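Local coordinates for carbohydrate kinase, pfkB family (Enterococcus faecalis, PDB 3KTN), which probably phosphorylates a sugar acid such as 2-keto-3-deoxygluconate, as a carbohydrate kinase of the PfkB family, at residues M230-T241 and L252-N260; N39-L49 and D280-S291. All blocks are in the same frame, centred on the assembly; numbering follows the deposited sequence.

From the N terminus, the chain first lays down helix 36-46, the early half of contact 2, whose partner arrives only some 230 residues later in helix 278-291. Within that long loop lies contact 1, a short-range closure in which strand 237-245 turns back through a hairpin onto strand 250-257, so the two closures nest and do not cross. Contact 1 lies toward one end of the large mixed sheet, and contact 2 pairs helix 36-46 with helix 278-291, which packs against that sheet. The two meet directly, their centres about 17 Å apart: helix 278-291 leans on strand 237-245, and Tyr290 OH probably hydrogen-bonds to Glu236 OE2 (2.8 Å).

Contact 1: M230-T241 and L252-N260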
loop_
_atom_site.group_PDB
_atom_site.type_symbol
_atom_site.label_atom_id
_atom_site.label_comp_id
_atom_site.label_asym_id
_atom_site.label_seq_id
_atom_site.Cartn_x
_atom_site.Cartn_y
_atom_site.Cartn_z
HETATM N N MSE A 230 -29.631 21.843 34.583
HETATM C CA MSE A 230 -29.708 22.916 33.600
HETATM C C MSE A 230 -30.135 24.272 34.151
HETATM O O MSE A 230 -29.547 25.298 33.801
HETATM C CB MSE A 230 -30.658 22.527 32.474
HETATM C CG MSE A 230 -30.149 21.417 31.578
HETATM SE SE MSE A 230 -31.376 21.134 30.123
HETATM C CE MSE A 230 -30.904 22.650 29.018
ATOM N N SER A 231 -31.171 24.287 34.987
ATOM C CA SER A 231 -31.652 25.544 35.549
ATOM C C SER A 231 -30.619 26.124 36.502
ATOM O O SER A 231 -30.497 27.339 36.629
ATOM C CB SER A 231 -32.994 25.340 36.261
ATOM O OG SER A 231 -32.913 24.312 37.229
ATOM N N GLN A 232 -29.862 25.254 37.161
ATOM C CA GLN A 232 -28.828 25.706 38.082
ATOM C C GLN A 232 -27.774 26.565 37.383
ATOM O O GLN A 232 -27.241 27.508 37.970
ATOM C CB GLN A 232 -28.130 24.519 38.724
ATOM C CG GLN A 232 -27.036 24.934 39.673
ATOM C CD GLN A 232 -26.234 23.760 40.156
ATOM O OE1 GLN A 232 -26.772 22.674 40.343
ATOM N NE2 GLN A 232 -24.942 23.969 40.377
ATOM N N TYR A 233 -27.459 26.233 36.135
ATOM C CA TYR A 233 -26.469 26.993 35.383
ATOM C C TYR A 233 -27.161 27.772 34.281
ATOM O O TYR A 233 -26.520 28.439 33.472
ATOM C CB TYR A 233 -25.424 26.047 34.795
ATOM C CG TYR A 233 -24.604 25.327 35.842
ATOM C CD1 TYR A 233 -23.578 25.981 36.522
ATOM C CD2 TYR A 233 -24.862 23.996 36.161
ATOM C CE1 TYR A 233 -22.824 25.324 37.491
ATOM C CE2 TYR A 233 -24.114 23.329 37.132
ATOM C CZ TYR A 233 -23.098 24.000 37.791
ATOM O OH TYR A 233 -22.351 23.342 38.742
ATOM N N ASN A 234 -28.488 27.680 34.273
ATOM C CA ASN A 234 -29.324 28.354 33.289
ATOM C C ASN A 234 -28.922 28.008 31.856
ATOM O O ASN A 234 -28.928 28.861 30.965
ATOM C CB ASN A 234 -29.282 29.872 33.507
ATOM C CG ASN A 234 -30.340 30.603 32.701
ATOM O OD1 ASN A 234 -31.468 30.130 32.560
ATOM N ND2 ASN A 234 -29.984 31.771 32.176
ATOM N N LEU A 235 -28.587 26.739 31.643
ATOM C CA LEU A 235 -28.191 26.255 30.326
ATOM C C LEU A 235 -29.379 26.316 29.382
ATOM O O LEU A 235 -30.529 26.195 29.808
ATOM C CB LEU A 235 -27.697 24.812 30.422
ATOM C CG LEU A 235 -26.537 24.581 31.390
ATOM C CD1 LEU A 235 -26.207 23.100 31.445
ATOM C CD2 LEU A 235 -25.327 25.397 30.951
ATOM N N GLU A 236 -29.096 26.500 28.096
ATOM C CA GLU A 236 -30.135 26.573 27.078
ATOM C C GLU A 236 -30.433 25.194 26.477
ATOM O O GLU A 236 -31.599 24.820 26.310
ATOM C CB GLU A 236 -29.704 27.547 25.979
ATOM C CG GLU A 236 -30.715 27.740 24.878
ATOM C CD GLU A 236 -30.256 28.760 23.868
ATOM O OE1 GLU A 236 -29.146 29.304 24.046
ATOM O OE2 GLU A 236 -30.998 29.024 22.898
ATOM N N TRP A 237 -29.378 24.440 26.165
ATOM C CA TRP A 237 -29.512 23.102 25.576
ATOM C C TRP A 237 -28.550 22.100 26.202
ATOM O O TRP A 237 -27.394 22.419 26.465
ATOM C CB TRP A 237 -29.227 23.143 24.067
ATOM C CG TRP A 237 -30.395 23.459 23.172
ATOM C CD1 TRP A 237 -31.565 24.058 23.527
ATOM C CD2 TRP A 237 -30.463 23.254 21.752
ATOM N NE1 TRP A 237 -32.358 24.247 22.419
ATOM C CE2 TRP A 237 -31.704 23.765 21.313
ATOM C CE3 TRP A 237 -29.592 22.696 20.803
ATOM C CZ2 TRP A 237 -32.103 23.731 19.971
ATOM C CZ3 TRP A 237 -29.987 22.661 19.464
ATOM C CH2 TRP A 237 -31.231 23.179 19.063
ATOM N N PHE A 238 -29.040 20.890 26.448
ATOM C CA PHE A 238 -28.222 19.811 26.992
ATOM C C PHE A 238 -28.497 18.632 26.068
ATOM O O PHE A 238 -29.652 18.250 25.880
ATOM C CB PHE A 238 -28.642 19.444 28.415
ATOM C CG PHE A 238 -27.823 18.328 29.015
ATOM C CD1 PHE A 238 -26.513 18.551 29.426
ATOM C CD2 PHE A 238 -28.356 17.049 29.153
ATOM C CE1 PHE A 238 -25.743 17.512 29.971
ATOM C CE2 PHE A 238 -27.598 16.010 29.693
ATOM C CZ PHE A 238 -26.288 16.243 30.103
ATOM N N ALA A 239 -27.451 18.058 25.479
ATOM C CA ALA A 239 -27.657 16.941 24.562
ATOM C C ALA A 239 -26.605 15.847 24.676
ATOM O O ALA A 239 -25.489 16.076 25.140
ATOM C CB ALA A 239 -27.730 17.455 23.129
ATOM N N GLY A 240 -26.988 14.650 24.250
ATOM C CA GLY A 240 -26.099 13.510 24.306
ATOM C C GLY A 240 -26.755 12.320 23.639
ATOM O O GLY A 240 -27.821 12.446 23.034
ATOM N N THR A 241 -26.122 11.160 23.749
ATOM C CA THR A 241 -26.654 9.952 23.140
ATOM C C THR A 241 -26.570 8.779 24.089
ATOM O O THR A 241 -25.761 8.757 25.012
ATOM C CB THR A 241 -25.869 9.551 21.879
ATOM O OG1 THR A 241 -24.519 9.241 22.244
ATOM C CG2 THR A 241 -25.879 10.671 20.856
ATOM N N LEU A 252 -28.365 3.331 18.610
ATOM C CA LEU A 252 -27.923 4.630 19.059
ATOM C C LEU A 252 -29.168 5.491 19.165
ATOM O O LEU A 252 -30.040 5.450 18.298
ATOM C CB LEU A 252 -26.950 5.260 18.064
ATOM C CG LEU A 252 -26.330 6.558 18.594
ATOM C CD1 LEU A 252 -25.392 6.211 19.754
ATOM C CD2 LEU A 252 -25.574 7.294 17.485
ATOM N N SER A 253 -29.254 6.271 20.234
ATOM C CA SER A 253 -30.398 7.142 20.431
ATOM C C SER A 253 -29.919 8.481 20.965
ATOM O O SER A 253 -29.103 8.536 21.882
ATOM C CB SER A 253 -31.380 6.507 21.418
ATOM O OG SER A 253 -32.595 7.230 21.432
ATOM N N GLY A 254 -30.418 9.561 20.384
ATOM C CA GLY A 254 -30.005 10.870 20.844
ATOM C C GLY A 254 -31.093 11.572 21.633
ATOM O O GLY A 254 -32.283 11.344 21.407
ATOM N N TYR A 255 -30.687 12.414 22.577
ATOM C CA TYR A 255 -31.644 13.170 23.377
ATOM C C TYR A 255 -31.214 14.623 23.444
ATOM O O TYR A 255 -30.019 14.933 23.409
ATOM C CB TYR A 255 -31.765 12.585 24.788
ATOM C CG TYR A 255 -30.448 12.421 25.500
ATOM C CD1 TYR A 255 -29.757 13.527 25.994
ATOM C CD2 TYR A 255 -29.868 11.157 25.644
ATOM C CE1 TYR A 255 -28.523 13.384 26.609
ATOM C CE2 TYR A 255 -28.634 11.003 26.258
ATOM C CZ TYR A 255 -27.969 12.124 26.736
ATOM O OH TYR A 255 -26.746 11.981 27.339
ATOM N N LEU A 256 -32.202 15.510 23.521
ATOM C CA LEU A 256 -31.964 16.946 23.585
ATOM C C LEU A 256 -32.921 17.568 24.604
ATOM O O LEU A 256 -34.143 17.502 24.441
ATOM C CB LEU A 256 -32.185 17.565 22.202
ATOM C CG LEU A 256 -32.155 19.084 22.034
ATOM C CD1 LEU A 256 -30.831 19.656 22.520
ATOM C CD2 LEU A 256 -32.379 19.411 20.567
ATOM N N TYR A 257 -32.357 18.163 25.652
ATOM C CA TYR A 257 -33.151 18.790 26.713
ATOM C C TYR A 257 -33.004 20.305 26.766
ATOM O O TYR A 257 -31.998 20.875 26.338
ATOM C CB TYR A 257 -32.728 18.279 28.094
ATOM C CG TYR A 257 -33.010 16.830 28.408
ATOM C CD1 TYR A 257 -34.183 16.451 29.062
ATOM C CD2 TYR A 257 -32.074 15.841 28.108
ATOM C CE1 TYR A 257 -34.409 15.122 29.417
ATOM C CE2 TYR A 257 -32.291 14.515 28.455
ATOM C CZ TYR A 257 -33.456 14.161 29.108
ATOM O OH TYR A 257 -33.654 12.846 29.456
ATOM N N THR A 258 -34.034 20.940 27.307
ATOM C CA THR A 258 -34.053 22.376 27.545
ATOM C C THR A 258 -34.525 22.370 28.992
ATOM O O THR A 258 -34.791 21.301 29.546
ATOM C CB THR A 258 -35.092 23.122 26.690
ATOM O OG1 THR A 258 -36.403 22.655 27.020
ATOM C CG2 THR A 258 -34.826 22.903 25.211
ATOM N N GLN A 259 -34.631 23.531 29.618
ATOM C CA GLN A 259 -35.088 23.545 30.995
ATOM C C GLN A 259 -36.553 23.125 31.083
ATOM O O GLN A 259 -36.997 22.633 32.119
ATOM C CB GLN A 259 -34.880 24.933 31.611
ATOM C CG GLN A 259 -33.417 25.235 31.897
ATOM C CD GLN A 259 -33.192 26.608 32.493
ATOM O OE1 GLN A 259 -33.773 26.955 33.520
ATOM N NE2 GLN A 259 -32.334 27.395 31.856
ATOM N N ASN A 260 -37.292 23.277 29.986
ATOM C CA ASN A 260 -38.710 22.927 29.981
ATOM C C ASN A 260 -39.168 21.905 28.938
ATOM O O ASN A 260 -40.369 21.715 28.748
ATOM C CB ASN A 260 -39.541 24.200 29.825
ATOM C CG ASN A 260 -39.185 25.250 30.854
ATOM O OD1 ASN A 260 -39.292 25.016 32.059
ATOM N ND2 ASN A 260 -38.750 26.413 30.388
HETATM O O HOH W 1 -33.241 25.708 28.748
#
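Gln259, in the loop that follows strand 250-257, reaches into the C-terminal turn of helix 218-233. From CB the chain leaves with CG anti to the carbonyl carbon (chi1 -73°), and CG lies 3.9 Å from Met230 CB. The chain stays extended at the next bond, which carries CD past Ser231 CA and sets OE1 3.3 Å from Ser231 CB. At the tip, NE2 spends both hydrogens: it donates to Asn234 OD1 and to Leu235 O, each 3.0 Å away and each close to the Gln259 amide plane. The Asn234 amide stands across it, the two planes 87° apart. Asn234 is also the positive-phi residue of the Schellman motif that ends the helix, so this bond ties the helix terminus to the hairpin. A water accepts from Gln259 N and donates to Leu235 O and Glu236 O. Beyond, the strands form the antiparallel hairpin near one edge of the ribokinase-like sheet, their segments at 170°. Tyr257 N donates almost straight to Phe238 O at 2.7 Å. On one sheet face Leu256 CD2 sits nearly over the centre of the Trp237 six-membered ring, a CH-pi contact at 4.1 Å. On the other face Tyr255 has CG between its backbone N and carbonyl carbon, folding the ring over Gly240, whose carbonyl carbon approaches Tyr255 CZ to 3.3 Å, while Tyr255 OH hydrogen-bonds to Gly199 O.

Contact 2: N39-L49 and D280-S291; sequences NLLANLAHFQL and DAYAAGILYGYS
Helices 36-46 and 278-291 run in the same general sense, their local axes 8.6 Å apart at closest approach and crossing at -46°. Both belong to the ribokinase-like core of the PfkB fold, and Asp280 closes the Gly-Ala-Gly-Asp sequence characteristic of this family, near the magnesium site to which Ile276 belongs. Here Asn39 ND2 donates a fairly straight hydrogen bond to Asp280 OD2 (2.9 Å). The carboxylate oxygen is met on its anti side, and the acceptor lies near the plane of the Asn39 amide, which helps fix the rotation of both flat groups where the helices begin to meet. At the next residue the packing is a knob into a hole: Leu40 inserts among Asp280, Ala283, Ala284 and Leu287. Its CD1 branch presses on the backbone, 3.7 Å from Ala284 N, and its CD2 branch reaches Leu287 CD1. The small side chain of Ala284 is consistent with this close approach, with Asn43 CB against its methyl group and Leu44 CD2 3.3 Å from its carbonyl O.

Farther along, the facing groups become aromatic. Tyr288 has CG anti to its own N (chi1 -178°), which turns the ring toward Phe47. The rings meet obliquely, centroids 5.1 Å apart and planes at 44°, with Phe47 CG over one face of the tyrosine; Leu49 CD1 lies at the edge of the same ring, 4.1 Å from Tyr288 CD1. Trp294 adds an edge-to-face ring contact to Tyr288 from beyond the two helices. Phe47 itself sits in the Schellman turn that closes helix 36-46 at Gln48. A single water spans the pair there, donating to Phe47 O and hydrogen-bonded to Tyr288 OH, 2.8 Å from each oxygen.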
loop_
_atom_site.group_PDB
_atom_site.type_symbol
_atom_site.label_atom_id
_atom_site.label_comp_id
_atom_site.label_asym_id
_atom_site.label_seq_id
_atom_site.Cartn_x
_atom_site.Cartn_y
_atom_site.Cartn_z
ATOM N N ASN A 39 -12.703 17.503 14.810
ATOM C CA ASN A 39 -13.842 16.702 14.354
ATOM C C ASN A 39 -15.099 17.547 14.271
ATOM O O ASN A 39 -15.856 17.476 13.292
ATOM C CB ASN A 39 -14.107 15.522 15.304
ATOM C CG ASN A 39 -12.873 14.667 15.537
ATOM O OD1 ASN A 39 -11.919 14.703 14.755
ATOM N ND2 ASN A 39 -12.891 13.880 16.608
ATOM N N LEU A 40 -15.327 18.333 15.315
ATOM C CA LEU A 40 -16.498 19.192 15.376
ATOM C C LEU A 40 -16.522 20.211 14.243
ATOM O O LEU A 40 -17.466 20.248 13.451
ATOM C CB LEU A 40 -16.540 19.929 16.719
ATOM C CG LEU A 40 -17.759 20.840 16.907
ATOM C CD1 LEU A 40 -19.028 19.994 16.862
ATOM C CD2 LEU A 40 -17.663 21.592 18.233
ATOM N N LEU A 41 -15.485 21.039 14.171
ATOM C CA LEU A 41 -15.416 22.069 13.142
ATOM C C LEU A 41 -15.393 21.506 11.718
ATOM O O LEU A 41 -15.967 22.107 10.798
ATOM C CB LEU A 41 -14.193 22.960 13.371
ATOM C CG LEU A 41 -14.140 23.698 14.714
ATOM C CD1 LEU A 41 -12.963 24.665 14.704
ATOM C CD2 LEU A 41 -15.455 24.440 14.965
ATOM N N ALA A 42 -14.735 20.361 11.538
ATOM C CA ALA A 42 -14.653 19.734 10.220
ATOM C C ALA A 42 -16.050 19.378 9.725
ATOM O O ALA A 42 -16.402 19.660 8.581
ATOM C CB ALA A 42 -13.785 18.472 10.278
ATOM N N ASN A 43 -16.847 18.761 10.592
ATOM C CA ASN A 43 -18.199 18.375 10.215
ATOM C C ASN A 43 -19.057 19.615 9.949
ATOM O O ASN A 43 -19.804 19.661 8.972
ATOM C CB ASN A 43 -18.845 17.525 11.312
ATOM C CG ASN A 43 -20.002 16.697 10.791
ATOM O OD1 ASN A 43 -20.476 16.906 9.669
ATOM N ND2 ASN A 43 -20.467 15.753 11.600
ATOM N N LEU A 44 -18.953 20.615 10.823
ATOM C CA LEU A 44 -19.716 21.854 10.657
ATOM C C LEU A 44 -19.307 22.575 9.360
ATOM O O LEU A 44 -20.144 23.174 8.686
ATOM C CB LEU A 44 -19.510 22.768 11.871
ATOM C CG LEU A 44 -20.137 22.263 13.179
ATOM C CD1 LEU A 44 -19.770 23.186 14.334
ATOM C CD2 LEU A 44 -21.650 22.179 13.017
ATOM N N ALA A 45 -18.023 22.515 9.010
ATOM C CA ALA A 45 -17.564 23.147 7.774
ATOM C C ALA A 45 -18.180 22.390 6.597
ATOM O O ALA A 45 -18.537 22.984 5.579
ATOM C CB ALA A 45 -16.036 23.119 7.690
ATOM N N HIS A 46 -18.310 21.076 6.739
ATOM C CA HIS A 46 -18.915 20.279 5.681
ATOM C C HIS A 46 -20.412 20.553 5.606
ATOM O O HIS A 46 -21.054 20.257 4.599
ATOM C CB HIS A 46 -18.654 18.786 5.904
ATOM C CG HIS A 46 -17.363 18.316 5.312
ATOM N ND1 HIS A 46 -16.137 18.766 5.752
ATOM C CD2 HIS A 46 -17.109 17.494 4.266
ATOM C CE1 HIS A 46 -15.184 18.247 4.998
ATOM N NE2 HIS A 46 -15.750 17.473 4.089
ATOM N N PHE A 47 -20.962 21.106 6.684
ATOM C CA PHE A 47 -22.375 21.461 6.718
ATOM C C PHE A 47 -22.493 22.891 6.192
ATOM O O PHE A 47 -23.566 23.497 6.214
ATOM C CB PHE A 47 -22.935 21.374 8.144
ATOM C CG PHE A 47 -23.179 19.966 8.628
ATOM C CD1 PHE A 47 -23.436 18.931 7.729
ATOM C CD2 PHE A 47 -23.215 19.687 9.993
ATOM C CE1 PHE A 47 -23.731 17.637 8.183
ATOM C CE2 PHE A 47 -23.508 18.398 10.455
ATOM C CZ PHE A 47 -23.766 17.374 9.545
ATOM N N GLN A 48 -21.361 23.420 5.734
ATOM C CA GLN A 48 -21.269 24.753 5.151
ATOM C C GLN A 48 -21.352 25.963 6.080
ATOM O O GLN A 48 -21.875 27.006 5.704
ATOM C CB GLN A 48 -22.296 24.895 4.024
ATOM C CG GLN A 48 -22.125 23.840 2.941
ATOM C CD GLN A 48 -22.963 24.121 1.713
ATOM O OE1 GLN A 48 -22.726 25.094 0.997
ATOM N NE2 GLN A 48 -23.951 23.267 1.460
ATOM N N LEU A 49 -20.833 25.824 7.292
ATOM C CA LEU A 49 -20.805 26.940 8.219
ATOM C C LEU A 49 -19.356 27.392 8.226
ATOM O O LEU A 49 -18.464 26.621 7.877
ATOM C CB LEU A 49 -21.211 26.500 9.626
ATOM C CG LEU A 49 -22.634 25.974 9.800
ATOM C CD1 LEU A 49 -22.880 25.674 11.271
ATOM C CD2 LEU A 49 -23.631 27.007 9.297
ATOM N N ASP A 280 -18.541 13.483 18.448
ATOM C CA ASP A 280 -18.435 14.841 17.933
ATOM C C ASP A 280 -19.326 15.067 16.716
ATOM O O ASP A 280 -19.646 16.211 16.382
ATOM C CB ASP A 280 -16.982 15.178 17.603
ATOM C CG ASP A 280 -16.061 14.983 18.791
ATOM O OD1 ASP A 280 -16.437 15.424 19.895
ATOM O OD2 ASP A 280 -14.965 14.394 18.628
ATOM N N ALA A 281 -19.727 13.984 16.051
ATOM C CA ALA A 281 -20.609 14.104 14.888
ATOM C C ALA A 281 -22.025 14.393 15.401
ATOM O O ALA A 281 -22.786 15.124 14.771
ATOM C CB ALA A 281 -20.595 12.818 14.069
ATOM N N TYR A 282 -22.376 13.810 16.545
ATOM C CA TYR A 282 -23.694 14.053 17.131
ATOM C C TYR A 282 -23.773 15.534 17.519
ATOM O O TYR A 282 -24.741 16.227 17.192
ATOM C CB TYR A 282 -23.911 13.194 18.378
ATOM C CG TYR A 282 -25.278 13.400 19.003
ATOM C CD1 TYR A 282 -26.424 12.902 18.385
ATOM C CD2 TYR A 282 -25.428 14.118 20.195
ATOM C CE1 TYR A 282 -27.688 13.107 18.927
ATOM C CE2 TYR A 282 -26.697 14.337 20.756
ATOM C CZ TYR A 282 -27.821 13.825 20.111
ATOM O OH TYR A 282 -29.076 14.028 20.627
ATOM N N ALA A 283 -22.741 16.013 18.209
ATOM C CA ALA A 283 -22.688 17.406 18.632
ATOM C C ALA A 283 -22.766 18.346 17.434
ATOM O O ALA A 283 -23.460 19.367 17.479
ATOM C CB ALA A 283 -21.419 17.666 19.418
ATOM N N ALA A 284 -22.062 18.003 16.360
ATOM C CA ALA A 284 -22.078 18.835 15.159
ATOM C C ALA A 284 -23.488 18.920 14.605
ATOM O O ALA A 284 -23.908 19.965 14.110
ATOM C CB ALA A 284 -21.136 18.264 14.100
ATOM N N GLY A 285 -24.215 17.809 14.680
ATOM C CA GLY A 285 -25.578 17.782 14.190
ATOM C C GLY A 285 -26.486 18.645 15.052
ATOM O O GLY A 285 -27.379 19.328 14.539
ATOM N N ILE A 286 -26.266 18.603 16.366
ATOM C CA ILE A 286 -27.058 19.397 17.303
ATOM C C ILE A 286 -26.792 20.876 17.055
ATOM O O ILE A 286 -27.723 21.665 16.918
ATOM C CB ILE A 286 -26.698 19.071 18.776
ATOM C CG1 ILE A 286 -27.118 17.637 19.122
ATOM C CG2 ILE A 286 -27.361 20.073 19.710
ATOM C CD1 ILE A 286 -28.580 17.310 18.824
ATOM N N LEU A 287 -25.516 21.249 16.993
ATOM C CA LEU A 287 -25.154 22.639 16.748
ATOM C C LEU A 287 -25.696 23.130 15.414
ATOM O O LEU A 287 -26.132 24.274 15.301
ATOM C CB LEU A 287 -23.633 22.821 16.790
ATOM C CG LEU A 287 -23.027 22.633 18.180
ATOM C CD1 LEU A 287 -21.549 22.994 18.183
ATOM C CD2 LEU A 287 -23.782 23.514 19.162
ATOM N N TYR A 288 -25.668 22.270 14.398
ATOM C CA TYR A 288 -26.174 22.661 13.088
ATOM C C TYR A 288 -27.665 22.947 13.171
ATOM O O TYR A 288 -28.153 23.905 12.569
ATOM C CB TYR A 288 -25.954 21.565 12.045
ATOM C CG TYR A 288 -26.428 22.000 10.679
ATOM C CD1 TYR A 288 -25.781 23.030 9.996
ATOM C CD2 TYR A 288 -27.568 21.439 10.099
ATOM C CE1 TYR A 288 -26.260 23.496 8.770
ATOM C CE2 TYR A 288 -28.052 21.897 8.877
ATOM C CZ TYR A 288 -27.395 22.925 8.220
ATOM O OH TYR A 288 -27.876 23.389 7.011
ATOM N N GLY A 289 -28.381 22.094 13.899
ATOM C CA GLY A 289 -29.812 22.272 14.060
ATOM C C GLY A 289 -30.068 23.600 14.748
ATOM O O GLY A 289 -31.014 24.316 14.420
ATOM N N TYR A 290 -29.203 23.932 15.699
ATOM C CA TYR A 290 -29.317 25.179 16.437
ATOM C C TYR A 290 -29.134 26.367 15.496
ATOM O O TYR A 290 -29.932 27.304 15.501
ATOM C CB TYR A 290 -28.258 25.243 17.535
ATOM C CG TYR A 290 -28.450 26.401 18.479
ATOM C CD1 TYR A 290 -29.417 26.350 19.481
ATOM C CD2 TYR A 290 -27.695 27.564 18.352
ATOM C CE1 TYR A 290 -29.629 27.430 20.332
ATOM C CE2 TYR A 290 -27.898 28.652 19.197
ATOM C CZ TYR A 290 -28.865 28.579 20.184
ATOM O OH TYR A 290 -29.070 29.649 21.026
ATOM N N SER A 291 -28.079 26.316 14.686
ATOM C CA SER A 291 -27.773 27.388 13.746
ATOM C C SER A 291 -28.902 27.608 12.751
ATOM O O SER A 291 -29.029 28.688 12.176
ATOM C CB SER A 291 -26.486 27.070 12.980
ATOM O OG SER A 291 -26.672 25.958 12.120
HETATM O O HOH W 2 -25.958 24.696 5.479
#